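Long-range contact in protein P47 (Clostridium botulinum, PDB 6EKT), which is structurally related to tubular lipid-binding proteins and may belong to a progenitor complex that protects botulinum neurotoxin on its way through the host gut: residues 77-91 and 102-114. Sequence-based numbering, arbitrary orientation.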
# COMPACT_ATOMS: atom_id res chain seq x y z
N GLY A 77 5.53 20.79 4.86
CA GLY A 77 6.18 20.40 3.62
C GLY A 77 5.17 20.23 2.51
O GLY A 77 4.16 19.53 2.65
N SER A 78 5.48 20.86 1.42
CA SER A 78 4.67 20.85 0.28
C SER A 78 5.14 19.75 -0.61
O SER A 78 6.33 19.59 -0.80
CB SER A 78 4.88 22.15 -0.46
OG SER A 78 6.26 22.47 -0.59
N SER A 79 4.20 19.00 -1.15
CA SER A 79 4.50 17.98 -2.13
C SER A 79 5.70 17.09 -1.90
O SER A 79 5.70 16.33 -0.96
CB SER A 79 4.55 18.61 -3.54
OG SER A 79 5.69 19.36 -3.76
N ASN A 80 6.72 17.24 -2.75
CA ASN A 80 7.91 16.46 -2.71
C ASN A 80 9.08 17.06 -1.96
O ASN A 80 10.16 16.74 -2.21
CB ASN A 80 8.33 16.04 -4.10
CG ASN A 80 8.38 17.18 -5.06
OD1 ASN A 80 8.93 18.18 -4.76
ND2 ASN A 80 7.81 17.01 -6.22
N PHE A 81 8.80 17.99 -1.08
CA PHE A 81 9.79 18.55 -0.15
C PHE A 81 9.50 18.04 1.25
O PHE A 81 8.34 17.86 1.63
CB PHE A 81 9.69 20.09 -0.09
CG PHE A 81 10.21 20.80 -1.30
CD1 PHE A 81 9.37 21.07 -2.39
CD2 PHE A 81 11.54 21.23 -1.35
CE1 PHE A 81 9.85 21.75 -3.50
CE2 PHE A 81 12.03 21.90 -2.46
CZ PHE A 81 11.19 22.16 -3.54
N LEU A 82 10.56 17.86 2.04
CA LEU A 82 10.40 17.79 3.48
C LEU A 82 10.76 19.13 4.10
O LEU A 82 11.78 19.72 3.74
CB LEU A 82 11.34 16.73 4.09
CG LEU A 82 11.07 15.25 3.92
CD1 LEU A 82 12.14 14.49 4.69
CD2 LEU A 82 9.69 14.85 4.42
N ARG A 83 9.92 19.60 5.02
CA ARG A 83 10.28 20.76 5.85
C ARG A 83 11.08 20.30 7.07
O ARG A 83 10.68 19.34 7.74
CB ARG A 83 9.04 21.54 6.27
CG ARG A 83 9.40 22.93 6.78
CD ARG A 83 8.19 23.77 7.07
NE ARG A 83 7.47 24.23 5.87
CZ ARG A 83 6.36 24.97 5.91
NH1 ARG A 83 5.84 25.34 7.07
NH2 ARG A 83 5.77 25.33 4.79
N ILE A 84 12.21 20.95 7.34
CA ILE A 84 13.13 20.49 8.39
C ILE A 84 13.71 21.65 9.19
O ILE A 84 13.92 22.76 8.66
CB ILE A 84 14.28 19.59 7.85
CG1 ILE A 84 15.17 20.35 6.85
CG2 ILE A 84 13.71 18.28 7.29
CD1 ILE A 84 16.53 19.69 6.61
N LYS A 85 13.93 21.40 10.49
CA LYS A 85 14.67 22.33 11.34
C LYS A 85 16.11 21.84 11.41
O LYS A 85 16.34 20.64 11.59
CB LYS A 85 14.09 22.36 12.76
CG LYS A 85 12.70 22.95 12.92
CD LYS A 85 12.34 22.90 14.39
CE LYS A 85 10.85 23.07 14.66
NZ LYS A 85 10.59 22.89 16.12
N THR A 86 17.07 22.76 11.28
CA THR A 86 18.49 22.38 11.34
C THR A 86 19.24 23.19 12.41
O THR A 86 20.17 23.94 12.08
CB THR A 86 19.19 22.50 9.96
OG1 THR A 86 19.19 23.87 9.54
CG2 THR A 86 18.50 21.64 8.88
N PRO A 87 18.85 23.04 13.70
CA PRO A 87 19.46 23.83 14.78
C PRO A 87 20.99 23.70 14.78
O PRO A 87 21.53 22.59 14.69
CB PRO A 87 18.84 23.24 16.06
CG PRO A 87 18.32 21.89 15.66
CD PRO A 87 17.85 22.09 14.24
N ILE A 88 21.66 24.85 14.81
CA ILE A 88 23.12 24.94 14.85
C ILE A 88 23.56 25.08 16.31
O ILE A 88 23.20 26.05 16.98
CB ILE A 88 23.64 26.15 14.02
CG1 ILE A 88 23.17 26.06 12.56
CG2 ILE A 88 25.17 26.22 14.03
CD1 ILE A 88 23.02 27.40 11.87
N LYS A 89 24.34 24.11 16.79
CA LYS A 89 24.86 24.19 18.16
C LYS A 89 26.05 25.15 18.30
O LYS A 89 26.20 25.80 19.34
CB LYS A 89 25.17 22.81 18.77
CG LYS A 89 26.28 21.99 18.11
CD LYS A 89 26.66 20.78 18.97
CE LYS A 89 27.18 19.63 18.13
NZ LYS A 89 27.28 18.36 18.91
N GLU A 90 26.89 25.23 17.27
CA GLU A 90 28.04 26.13 17.24
C GLU A 90 28.47 26.45 15.81
O GLU A 90 28.25 25.66 14.87
CB GLU A 90 29.23 25.59 18.06
CG GLU A 90 29.86 24.33 17.50
CD GLU A 90 31.21 24.02 18.10
OE1 GLU A 90 32.18 24.76 17.85
OE2 GLU A 90 31.31 23.03 18.84
N GLY A 91 29.11 27.60 15.66
CA GLY A 91 29.54 28.07 14.36
C GLY A 91 29.46 29.57 14.21
O GLY A 91 29.12 30.29 15.16
N LEU A 102 26.81 31.85 15.22
CA LEU A 102 25.66 31.00 14.82
C LEU A 102 25.17 30.01 15.87
O LEU A 102 24.24 29.22 15.61
CB LEU A 102 25.94 30.31 13.47
CG LEU A 102 26.06 31.21 12.23
CD1 LEU A 102 26.29 30.35 10.99
CD2 LEU A 102 24.85 32.12 12.05
N SER A 103 25.76 30.05 17.07
CA SER A 103 25.28 29.23 18.19
C SER A 103 23.84 29.59 18.55
O SER A 103 23.52 30.77 18.74
CB SER A 103 26.17 29.41 19.43
OG SER A 103 27.50 29.02 19.14
N GLY A 104 22.97 28.58 18.60
CA GLY A 104 21.56 28.76 18.96
C GLY A 104 20.67 29.26 17.84
O GLY A 104 19.50 29.57 18.08
N ILE A 105 21.20 29.32 16.62
CA ILE A 105 20.41 29.68 15.43
C ILE A 105 19.70 28.41 14.91
O ILE A 105 20.31 27.33 14.84
CB ILE A 105 21.27 30.40 14.35
CG1 ILE A 105 21.46 31.90 14.69
CG2 ILE A 105 20.65 30.34 12.96
CD1 ILE A 105 22.21 32.20 15.96
N ASN A 106 18.42 28.57 14.56
CA ASN A 106 17.52 27.44 14.29
C ASN A 106 16.74 27.63 12.96
O ASN A 106 15.56 28.01 12.97
CB ASN A 106 16.59 27.24 15.51
CG ASN A 106 15.80 25.94 15.45
OD1 ASN A 106 16.13 25.02 14.69
ND2 ASN A 106 14.76 25.85 16.28
N PRO A 107 17.42 27.38 11.81
CA PRO A 107 16.79 27.57 10.50
C PRO A 107 15.73 26.52 10.19
O PRO A 107 15.80 25.38 10.67
CB PRO A 107 17.97 27.43 9.52
CG PRO A 107 19.22 27.55 10.36
CD PRO A 107 18.81 26.92 11.66
N VAL A 108 14.74 26.94 9.40
CA VAL A 108 13.76 26.02 8.84
C VAL A 108 13.95 26.03 7.33
O VAL A 108 13.82 27.09 6.68
CB VAL A 108 12.31 26.41 9.22
CG1 VAL A 108 11.31 25.40 8.67
CG2 VAL A 108 12.17 26.54 10.73
N LEU A 109 14.28 24.86 6.80
CA LEU A 109 14.46 24.69 5.38
C LEU A 109 13.39 23.75 4.83
O LEU A 109 12.70 23.04 5.58
CB LEU A 109 15.85 24.12 5.08
CG LEU A 109 17.06 24.78 5.76
CD1 LEU A 109 18.34 24.00 5.54
CD2 LEU A 109 17.22 26.21 5.26
N GLU A 110 13.26 23.78 3.51
CA GLU A 110 12.58 22.72 2.79
C GLU A 110 13.55 22.12 1.79
O GLU A 110 14.17 22.85 1.01
CB GLU A 110 11.31 23.22 2.11
CG GLU A 110 10.12 23.21 3.04
CD GLU A 110 8.81 23.60 2.38
OE1 GLU A 110 7.91 24.02 3.12
OE2 GLU A 110 8.66 23.47 1.14
N ILE A 111 13.69 20.79 1.82
CA ILE A 111 14.63 20.13 0.92
C ILE A 111 13.87 19.06 0.15
O ILE A 111 13.12 18.28 0.75
CB ILE A 111 15.87 19.55 1.65
CG1 ILE A 111 16.59 20.65 2.48
CG2 ILE A 111 16.83 18.90 0.65
CD1 ILE A 111 17.85 20.22 3.22
N LYS A 112 14.09 19.03 -1.16
CA LYS A 112 13.47 18.04 -2.04
C LYS A 112 14.01 16.64 -1.74
O LYS A 112 15.18 16.48 -1.37
CB LYS A 112 13.76 18.41 -3.49
CG LYS A 112 12.92 17.64 -4.50
CD LYS A 112 13.19 18.06 -5.93
CE LYS A 112 12.55 19.40 -6.30
NZ LYS A 112 11.08 19.36 -6.19
N LEU A 113 13.14 15.64 -1.86
CA LEU A 113 13.56 14.23 -1.89
C LEU A 113 13.45 13.75 -3.33
O LEU A 113 12.55 14.17 -4.06
CB LEU A 113 12.72 13.36 -0.95
CG LEU A 113 12.54 13.75 0.53
CD1 LEU A 113 11.93 12.63 1.36
CD2 LEU A 113 13.83 14.19 1.21
N ASP A 114 14.39 12.92 -3.75
CA ASP A 114 14.28 12.23 -5.02
C ASP A 114 14.74 10.78 -4.87
O ASP A 114 15.42 10.45 -3.89
CB ASP A 114 15.09 12.95 -6.11
CG ASP A 114 14.28 14.02 -6.81
OD1 ASP A 114 13.19 13.70 -7.35
OD2 ASP A 114 14.72 15.20 -6.81
O HOH W 1 20.28 26.11 17.31
O HOH W 2 29.80 29.46 17.93
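I84 and I111 meet at their CD1 methyls, 3.7 Å apart, on the buried face of an antiparallel strand pair in the N-terminal TULIP-like domain. L82 and L113 extend this apolar row at one end, CG of L82 lying 3.8 Å from L113 CD1. At the other end I88 CD1 touches I105 CG2 and P107 CG; helix 152-168 covers this face, touching L102, P107 and L109. Antiparallel register is established by L82 with I111 and I84 with L109, each a hydrogen-bonded pair joined by two N-H...O bonds, and the N-to-C directions of strands 81-85 and 108-114 lie 149° apart. Past K85, bonds from T86 N to P107 O and I88 N to I105 O carry the pairing on; T86 OG1, buried against the P107 ring, finds no polar partner. A water donates to both I88 O and I105 O. F81 and K112 lie on the opposite face, F81 CD2 3.4 Å from K112 N; bent at chi3 (-76°) and chi4, K112 brings NZ to OD1 of N80 in the S78-F81 turn (2.8 Å), approaching from above the carbonyl plane. R83 grips E110 side-on, the guanidinium and carboxylate planes 15° apart, nearly coplanar. OE2 of E110 takes a salt bridge from K140 and a weak bond from S78 OG, whereas OE1 receives both R83 nitrogens, NE at 2.8 Å on its anti lone pair and NH2 at 3.0 Å nearly in line with the C-O bond.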